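Local coordinates for protein aminoglycoside 6'-n-acetyltransferase (Salmonella choleraesuis, PDB 2VBQ) that transfers an acetyl group from acetyl-CoA to the 6'-amino group of aminoglycoside antibiotics, and so confers resistance to drugs such as amikacin and tobramycin, at residues 76-81 with 96-101; 23-28 with 64-69; 88-93 with 129-134. All blocks are in the same frame, centred on the assembly; numbering follows the deposited sequence.

Contact 1: residues 76-81 with 96-101; sequences GFADAS and VFLEGI
Residues 76-81 and 96-101 form a buried antiparallel pairing, interrupted by a classic beta bulge, between the two strands of the hairpin 73-83/95-103 at the centre of the chain. Ser81 and Phe97 make an ordinary hydrogen-bonded pair, with Ser81 N to Phe97 O at 3.0 Å and Phe97 N to Ser81 O at 2.7 Å. Beyond the Ala80-Leu98 pair the register slips: Glu99 and Gly100 both face Asp79. Asp79 O takes Glu99 N at 2.8 Å and Gly100 N at 3.3 Å, both from the same face of its carbonyl plane, while Asp79 N returns a bond to Gly100 O. In GNAT acetyltransferases a bulge on this strand splays it from the next parallel strand and opens the cleft for the acyl-CoA thioester. Here Glu99 O and Ile101 N, which do not pair with 76-81, hydrogen-bond the bisubstrate inhibitor. The Glu99 side chain bends at chi2 (-71°) and runs back along the neighbouring strand, its CG passing Ser81 CB at 3.8 Å. Ser81 OG, set between its own backbone N and carbonyl carbon (chi1 65°), then donates to Glu99 OE2 on the anti side at a short 2.5 Å. Arg83 forms a salt bridge with the same oxygen, which is therefore gripped twice. Asp79, on the same sheet face, turns its carboxylate to Ser65, Trp34 and Arg38, and its CG lies at the edge of the Phe77 ring. The other face is apolar: Ala78 CB meets Leu98 CD1 at 4.0 Å and Ile101 CG1 at 4.1 Å, and helix 112-126 packs against Ala80 and Ile101.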
loop_
_atom_site.group_PDB
_atom_site.type_symbol
_atom_site.label_atom_id
_atom_site.label_comp_id
_atom_site.label_asym_id
_atom_site.label_seq_id
_atom_site.Cartn_x
_atom_site.Cartn_y
_atom_site.Cartn_z
ATOM N N GLY A 76 2.969 -22.055 -12.028
ATOM C CA GLY A 76 2.407 -20.838 -11.435
ATOM C C GLY A 76 3.462 -20.066 -10.683
ATOM O O GLY A 76 4.585 -20.573 -10.504
ATOM N N PHE A 77 3.124 -18.844 -10.270
ATOM C CA PHE A 77 4.061 -18.031 -9.498
ATOM C C PHE A 77 3.350 -17.061 -8.582
ATOM O O PHE A 77 2.152 -16.754 -8.732
ATOM C CB PHE A 77 5.055 -17.252 -10.405
ATOM C CG PHE A 77 4.477 -16.011 -10.983
ATOM C CD1 PHE A 77 3.572 -16.093 -12.062
ATOM C CD2 PHE A 77 4.800 -14.748 -10.449
ATOM C CE1 PHE A 77 2.988 -14.933 -12.584
ATOM C CE2 PHE A 77 4.227 -13.581 -10.976
ATOM C CZ PHE A 77 3.332 -13.673 -12.048
ATOM N N ALA A 78 4.130 -16.546 -7.637
ATOM C CA ALA A 78 3.706 -15.440 -6.822
ATOM C C ALA A 78 4.851 -14.444 -6.645
ATOM O O ALA A 78 6.009 -14.833 -6.440
ATOM C CB ALA A 78 3.191 -15.947 -5.441
ATOM N N ASP A 79 4.509 -13.156 -6.714
ATOM C CA ASP A 79 5.451 -12.098 -6.358
ATOM C C ASP A 79 5.095 -11.617 -4.960
ATOM O O ASP A 79 3.920 -11.419 -4.673
ATOM C CB ASP A 79 5.341 -10.913 -7.339
ATOM C CG ASP A 79 5.867 -11.241 -8.736
ATOM O OD1 ASP A 79 6.624 -12.204 -8.898
ATOM O OD2 ASP A 79 5.534 -10.505 -9.684
ATOM N N ALA A 80 6.106 -11.391 -4.111
ATOM C CA ALA A 80 5.874 -10.904 -2.742
ATOM C C ALA A 80 6.844 -9.768 -2.399
ATOM O O ALA A 80 7.901 -9.635 -3.016
ATOM C CB ALA A 80 5.985 -12.038 -1.745
ATOM N N SER A 81 6.452 -8.926 -1.456
ATOM C CA SER A 81 7.332 -7.903 -0.934
ATOM C C SER A 81 7.230 -7.854 0.581
ATOM O O SER A 81 6.269 -8.362 1.169
ATOM C CB SER A 81 6.916 -6.531 -1.483
ATOM O OG SER A 81 5.611 -6.194 -1.003
ATOM N N VAL A 96 4.300 -8.479 5.100
ATOM C CA VAL A 96 4.526 -9.304 3.889
ATOM C C VAL A 96 3.333 -9.214 2.936
ATOM O O VAL A 96 2.177 -9.485 3.315
ATOM C CB VAL A 96 4.981 -10.806 4.188
ATOM C CG1 VAL A 96 3.912 -11.619 4.913
ATOM C CG2 VAL A 96 5.456 -11.492 2.883
ATOM N N PHE A 97 3.603 -8.747 1.716
ATOM C CA PHE A 97 2.521 -8.391 0.824
ATOM C C PHE A 97 2.517 -9.259 -0.434
ATOM O O PHE A 97 3.560 -9.438 -1.080
ATOM C CB PHE A 97 2.533 -6.881 0.429
ATOM C CG PHE A 97 1.184 -6.405 -0.063
ATOM C CD1 PHE A 97 0.785 -6.613 -1.389
ATOM C CD2 PHE A 97 0.274 -5.834 0.828
ATOM C CE1 PHE A 97 -0.487 -6.224 -1.830
ATOM C CE2 PHE A 97 -0.994 -5.447 0.390
ATOM C CZ PHE A 97 -1.360 -5.636 -0.944
ATOM N N LEU A 98 1.350 -9.830 -0.742
ATOM C CA LEU A 98 1.168 -10.622 -1.970
ATOM C C LEU A 98 0.979 -9.656 -3.159
ATOM O O LEU A 98 -0.108 -9.110 -3.358
ATOM C CB LEU A 98 -0.012 -11.610 -1.816
ATOM C CG LEU A 98 -0.239 -12.645 -2.949
ATOM C CD1 LEU A 98 0.940 -13.638 -3.034
ATOM C CD2 LEU A 98 -1.545 -13.402 -2.789
ATOM N N GLU A 99 2.048 -9.453 -3.940
ATOM C CA GLU A 99 2.059 -8.452 -5.007
ATOM C C GLU A 99 1.442 -8.973 -6.314
ATOM O O GLU A 99 0.923 -8.197 -7.117
ATOM C CB GLU A 99 3.489 -7.913 -5.256
ATOM C CG GLU A 99 4.161 -7.200 -4.037
ATOM C CD GLU A 99 3.561 -5.813 -3.690
ATOM O OE1 GLU A 99 2.563 -5.381 -4.310
ATOM O OE2 GLU A 99 4.087 -5.158 -2.765
ATOM N N GLY A 100 1.464 -10.293 -6.496
ATOM C CA GLY A 100 0.872 -10.928 -7.695
ATOM C C GLY A 100 0.815 -12.433 -7.520
ATOM O O GLY A 100 1.697 -13.011 -6.898
ATOM N N ILE A 101 -0.213 -13.068 -8.070
ATOM C CA ILE A 101 -0.309 -14.513 -8.045
ATOM C C ILE A 101 -1.078 -14.994 -9.284
ATOM O O ILE A 101 -2.106 -14.405 -9.674
ATOM C CB ILE A 101 -0.917 -15.052 -6.711
ATOM C CG1 ILE A 101 -0.682 -16.562 -6.579
ATOM C CG2 ILE A 101 -2.420 -14.654 -6.585
ATOM C CD1 ILE A 101 -0.724 -17.101 -5.177
#

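Contact 2: residues 23-28 with 64-69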
loop_
_atom_site.group_PDB
_atom_site.type_symbol
_atom_site.label_atom_id
_atom_site.label_comp_id
_atom_site.label_asym_id
_atom_site.label_seq_id
_atom_site.Cartn_x
_atom_site.Cartn_y
_atom_site.Cartn_z
ATOM N N ILE A 23 7.716 -25.507 -4.518
ATOM C CA ILE A 23 7.756 -24.057 -4.604
ATOM C C ILE A 23 9.207 -23.592 -4.439
ATOM O O ILE A 23 9.819 -23.753 -3.385
ATOM C CB ILE A 23 6.845 -23.368 -3.555
ATOM C CG1 ILE A 23 5.439 -24.007 -3.532
ATOM C CG2 ILE A 23 6.826 -21.827 -3.765
ATOM C CD1 ILE A 23 4.665 -23.900 -4.858
ATOM N N ARG A 24 9.757 -23.020 -5.501
ATOM C CA ARG A 24 11.140 -22.577 -5.483
ATOM C C ARG A 24 11.159 -21.022 -5.414
ATOM O O ARG A 24 10.492 -20.350 -6.198
ATOM C CB ARG A 24 11.883 -23.118 -6.722
ATOM C CG ARG A 24 11.749 -24.662 -6.949
ATOM C CD ARG A 24 12.671 -25.474 -5.994
ATOM N NE ARG A 24 12.726 -26.942 -6.204
ATOM C CZ ARG A 24 12.559 -27.582 -7.367
ATOM N NH1 ARG A 24 12.312 -26.923 -8.498
ATOM N NH2 ARG A 24 12.640 -28.905 -7.399
ATOM N N GLN A 25 11.883 -20.458 -4.439
ATOM C CA GLN A 25 12.173 -19.037 -4.481
ATOM C C GLN A 25 12.989 -18.790 -5.729
ATOM O O GLN A 25 13.926 -19.543 -6.043
ATOM C CB GLN A 25 12.932 -18.546 -3.234
ATOM C CG GLN A 25 13.020 -16.993 -3.150
ATOM C CD GLN A 25 13.617 -16.531 -1.843
ATOM O OE1 GLN A 25 13.508 -17.219 -0.841
ATOM N NE2 GLN A 25 14.245 -15.369 -1.847
ATOM N N MET A 26 12.610 -17.755 -6.460
ATOM C CA MET A 26 13.213 -17.494 -7.747
ATOM C C MET A 26 14.642 -17.000 -7.637
ATOM O O MET A 26 14.939 -16.039 -6.915
ATOM C CB MET A 26 12.429 -16.456 -8.516
ATOM C CG MET A 26 13.181 -16.054 -9.771
ATOM S SD MET A 26 12.283 -14.872 -10.690
ATOM C CE MET A 26 12.619 -13.305 -9.819
ATOM N N ASN A 27 15.514 -17.659 -8.383
ATOM C CA ASN A 27 16.892 -17.233 -8.505
ATOM C C ASN A 27 17.162 -17.083 -10.007
ATOM O O ASN A 27 16.241 -17.231 -10.838
ATOM C CB ASN A 27 17.830 -18.218 -7.764
ATOM C CG ASN A 27 17.739 -19.656 -8.277
ATOM O OD1 ASN A 27 17.423 -19.897 -9.443
ATOM N ND2 ASN A 27 18.043 -20.622 -7.409
ATOM N N LYS A 28 18.403 -16.757 -10.360
ATOM C CA LYS A 28 18.815 -16.643 -11.747
ATOM C C LYS A 28 18.321 -17.815 -12.620
ATOM O O LYS A 28 17.902 -17.617 -13.768
ATOM C CB LYS A 28 20.350 -16.552 -11.815
ATOM C CG LYS A 28 20.881 -15.900 -13.087
ATOM C CD LYS A 28 20.704 -14.383 -13.037
ATOM C CE LYS A 28 21.164 -13.719 -14.328
ATOM N NZ LYS A 28 22.630 -13.872 -14.586
ATOM N N ALA A 64 10.769 -10.911 -3.059
ATOM C CA ALA A 64 11.012 -12.311 -3.400
ATOM C C ALA A 64 9.844 -12.827 -4.215
ATOM O O ALA A 64 8.696 -12.417 -4.011
ATOM C CB ALA A 64 11.204 -13.212 -2.133
ATOM N N SER A 65 10.160 -13.698 -5.169
ATOM C CA SER A 65 9.163 -14.358 -5.998
ATOM C C SER A 65 9.351 -15.855 -5.886
ATOM O O SER A 65 10.429 -16.318 -5.545
ATOM C CB SER A 65 9.271 -13.900 -7.462
ATOM O OG SER A 65 8.912 -12.530 -7.519
ATOM N N PHE A 66 8.270 -16.591 -6.140
ATOM C CA PHE A 66 8.194 -18.023 -5.877
ATOM C C PHE A 66 7.545 -18.691 -7.102
ATOM O O PHE A 66 6.525 -18.189 -7.600
ATOM C CB PHE A 66 7.388 -18.283 -4.592
ATOM C CG PHE A 66 8.016 -17.627 -3.359
ATOM C CD1 PHE A 66 7.716 -16.304 -3.028
ATOM C CD2 PHE A 66 8.973 -18.315 -2.611
ATOM C CE1 PHE A 66 8.345 -15.665 -1.914
ATOM C CE2 PHE A 66 9.616 -17.691 -1.508
ATOM C CZ PHE A 66 9.301 -16.365 -1.173
ATOM N N ILE A 67 8.136 -19.806 -7.542
ATOM C CA ILE A 67 7.716 -20.530 -8.746
ATOM C C ILE A 67 7.270 -21.947 -8.393
ATOM O O ILE A 67 8.041 -22.711 -7.819
ATOM C CB ILE A 67 8.907 -20.669 -9.763
ATOM C CG1 ILE A 67 9.728 -19.359 -9.876
ATOM C CG2 ILE A 67 8.432 -21.247 -11.103
ATOM C CD1 ILE A 67 9.008 -18.173 -10.452
ATOM N N ALA A 68 6.047 -22.302 -8.761
ATOM C CA ALA A 68 5.554 -23.662 -8.565
ATOM C C ALA A 68 6.044 -24.536 -9.710
ATOM O O ALA A 68 5.794 -24.225 -10.892
ATOM C CB ALA A 68 4.056 -23.663 -8.484
ATOM N N MET A 69 6.768 -25.604 -9.364
ATOM C CA MET A 69 7.375 -26.508 -10.348
ATOM C C MET A 69 6.792 -27.907 -10.176
ATOM O O MET A 69 6.654 -28.362 -9.043
ATOM C CB MET A 69 8.892 -26.596 -10.132
ATOM C CG MET A 69 9.690 -25.293 -10.265
ATOM S SD MET A 69 9.702 -24.590 -11.922
ATOM C CE MET A 69 10.406 -25.959 -12.879
HETATM O O HOH W 1 13.183 -14.187 -5.309
#
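Gln25 runs obliquely past the Phe66 ring, at its CD2-CE2 side, where the first strand of the GNAT fold, 21-25, pairs antiparallel with 63-70 at the end of the sheet. Its CB sits 3.8 Å from Phe66 CE2. CG, anti to the backbone N (chi1 -170°), keeps the same distance from that ring carbon and also passes Ser65 O. The extended chain carries CD onward to Ala64 CB, OE1 remains near Phe66 CE2, and NE2 ends 3.7 Å from Ala64 CB; amide and ring planes are 53° apart. On the same sheet face Ile23 divides its branches: CG2 touches Phe66 CB at 3.7 Å, while CD1 reaches the methyl of Ala68. Helix 112-126 lies over this side, with Ala119 against Ile23 and Phe66, and Val112, an acetyl-CoA-binding residue, against Ala68. The opposite face carries Arg24, whose chain bends at chi2 and crosses Met69 at about a right angle, bringing NH1 within 3.6 Å of Met69 CG. Nearby, Met26 CB packs on Ile67 CG1, and Trp34 of helix 31-41 touches both residues. Three nearly straight backbone bonds stitch the strands: Arg24 and Ile67 exchange a reciprocal pair, and Met26 N, just past the strand end, adds a third to Ser65 O. Beyond it the chains part enough to admit a water, which accepts from Ser65 N at 3.1 Å and lies 3.0 Å from Met26 O, to which it probably donates.

Contact 3: residues 88-93 with 129-134; sequences NGCDSS and CREMAS
With CG anti to its carbonyl carbon (chi1 -70°) and the chain extended beyond it, Glu131 projects from strand 131-136 into the loop at residues 90-92, while Ser92 OG, held between its own backbone N and carbonyl carbon (chi1 58°), meets it. Glu131 OE1 accepts from Ser92 N at 2.8 Å, on the syn side, and from Ser92 OG at 2.6 Å, the hydroxyl approaching from above the carboxylate plane; both donors lie on the same face. Asp91 N points at the syn lone pair of Glu131 OE2 at 3.1 Å, in a nearly straight bond of 169°, with a weaker branch to OE1. The carboxylate thus fixes the loop between strands 73-83 and 95-103 to the strand that ends the sheet within this chain. Van der Waals contacts flank it: Cys90 SG rests 3.8 Å from Ala133 CB, and Ser92 CB lies over one face of the Arg130 guanidinium, 3.3 Å from NH2. Strand 131-136 pairs antiparallel with a strand of the second subunit, so the contact belongs to the dimer interface. Asp91 OD2 and Glu131 OE2 approach to 4.2 Å, but Arg162 of the second subunit makes salt bridges to both, which probably offsets their repulsion and, with the loop donors, would be expected to keep Glu131 ionised.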
loop_
_atom_site.group_PDB
_atom_site.type_symbol
_atom_site.label_atom_id
_atom_site.label_comp_id
_atom_site.label_asym_id
_atom_site.label_seq_id
_atom_site.Cartn_x
_atom_site.Cartn_y
_atom_site.Cartn_z
ATOM N N ASN A 88 -3.008 -0.826 4.078
ATOM C CA ASN A 88 -4.434 -0.789 4.401
ATOM C C ASN A 88 -4.884 -2.020 5.170
ATOM O O ASN A 88 -4.617 -3.162 4.736
ATOM C CB ASN A 88 -5.287 -0.610 3.130
ATOM C CG ASN A 88 -4.974 0.674 2.371
ATOM O OD1 ASN A 88 -3.902 0.811 1.774
ATOM N ND2 ASN A 88 -5.929 1.619 2.367
ATOM N N GLY A 89 -5.532 -1.774 6.315
ATOM C CA GLY A 89 -6.120 -2.808 7.156
ATOM C C GLY A 89 -5.183 -3.486 8.135
ATOM O O GLY A 89 -5.611 -4.327 8.908
ATOM N N CYS A 90 -3.894 -3.124 8.089
ATOM C CA CYS A 90 -2.874 -3.705 8.967
ATOM C C CYS A 90 -2.569 -2.786 10.140
ATOM O O CYS A 90 -2.710 -1.582 10.020
ATOM C CB CYS A 90 -1.593 -4.009 8.164
ATOM S SG CYS A 90 -1.850 -5.307 6.905
ATOM N N ASP A 91 -2.133 -3.367 11.255
ATOM C CA ASP A 91 -1.781 -2.617 12.466
ATOM C C ASP A 91 -0.299 -2.596 12.745
ATOM O O ASP A 91 0.155 -1.810 13.580
ATOM C CB ASP A 91 -2.491 -3.191 13.703
ATOM C CG ASP A 91 -3.976 -3.244 13.539
ATOM O OD1 ASP A 91 -4.577 -2.223 13.121
ATOM O OD2 ASP A 91 -4.557 -4.318 13.833
ATOM N N SER A 92 0.469 -3.453 12.082
ATOM C CA SER A 92 1.902 -3.518 12.376
ATOM C C SER A 92 2.730 -3.221 11.140
ATOM O O SER A 92 2.174 -3.024 10.057
ATOM C CB SER A 92 2.281 -4.871 13.005
ATOM O OG SER A 92 1.935 -5.935 12.139
ATOM N N SER A 93 4.048 -3.161 11.324
ATOM C CA SER A 93 4.987 -2.881 10.244
ATOM C C SER A 93 6.329 -3.527 10.587
ATOM O O SER A 93 6.754 -3.501 11.740
ATOM C CB SER A 93 5.098 -1.359 9.953
ATOM O OG SER A 93 5.849 -1.083 8.781
ATOM N N CYS A 129 7.783 -10.467 9.812
ATOM C CA CYS A 129 6.475 -9.838 9.606
ATOM C C CYS A 129 5.372 -10.494 10.457
ATOM O O CYS A 129 5.286 -11.718 10.532
ATOM C CB CYS A 129 6.059 -9.834 8.115
ATOM S SG CYS A 129 7.231 -8.958 7.029
ATOM N N ARG A 130 4.527 -9.671 11.077
ATOM C CA ARG A 130 3.415 -10.192 11.901
ATOM C C ARG A 130 2.144 -10.406 11.096
ATOM O O ARG A 130 1.281 -11.183 11.493
ATOM C CB ARG A 130 3.144 -9.283 13.112
ATOM C CG ARG A 130 4.377 -9.049 13.984
ATOM C CD ARG A 130 4.050 -8.566 15.429
ATOM N NE ARG A 130 3.828 -7.119 15.549
ATOM C CZ ARG A 130 4.766 -6.182 15.386
ATOM N NH1 ARG A 130 6.016 -6.512 15.056
ATOM N NH2 ARG A 130 4.450 -4.897 15.538
ATOM N N GLU A 131 2.041 -9.730 9.953
ATOM C CA GLU A 131 0.833 -9.758 9.145
ATOM C C GLU A 131 1.212 -9.981 7.685
ATOM O O GLU A 131 2.263 -9.506 7.222
ATOM C CB GLU A 131 0.066 -8.435 9.262
ATOM C CG GLU A 131 -0.602 -8.172 10.614
ATOM C CD GLU A 131 -1.014 -6.707 10.796
ATOM O OE1 GLU A 131 -0.164 -5.806 10.622
ATOM O OE2 GLU A 131 -2.185 -6.442 11.100
ATOM N N MET A 132 0.347 -10.705 6.985
ATOM C CA MET A 132 0.397 -10.831 5.540
ATOM C C MET A 132 -0.831 -10.152 4.969
ATOM O O MET A 132 -1.939 -10.287 5.511
ATOM C CB MET A 132 0.461 -12.311 5.123
ATOM C CG MET A 132 0.341 -12.577 3.597
ATOM S SD MET A 132 0.899 -14.230 3.127
ATOM C CE MET A 132 -0.278 -15.210 4.068
ATOM N N ALA A 133 -0.637 -9.405 3.890
ATOM C CA ALA A 133 -1.742 -8.734 3.225
ATOM C C ALA A 133 -1.708 -8.898 1.708
ATOM O O ALA A 133 -0.693 -9.352 1.121
ATOM C CB ALA A 133 -1.792 -7.254 3.613
ATOM N N SER A 134 -2.828 -8.511 1.092
ATOM C CA SER A 134 -3.066 -8.632 -0.342
ATOM C C SER A 134 -4.244 -7.726 -0.695
ATOM O O SER A 134 -4.937 -7.241 0.193
ATOM C CB SER A 134 -3.372 -10.085 -0.694
ATOM O OG SER A 134 -3.479 -10.265 -2.100
#

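Overall arrangement
From the N terminus, strand 21-25 leads into helices 31-41 and 47-59, and contact 2 closes this helical excursion when strand 63-70 returns beside strand 21-25. The chain then turns directly into strand 73-83, where contact 1 follows in series and closes the loop leading to strand 95-103. Contacts 1 and 2 touch through Ala80 N to Ala64 O and the packing of Phe77 CB on Phe66 O. Contact 3 crosses contact 1: its first segment lies within that loop, its second beyond helix 112-126, where strand 131-136 joins 95-103 in parallel. Together the contacts tie one sheet from its N-terminal strand to the dimer interface; contacts 2 and 3 are about 23 Å apart between centres.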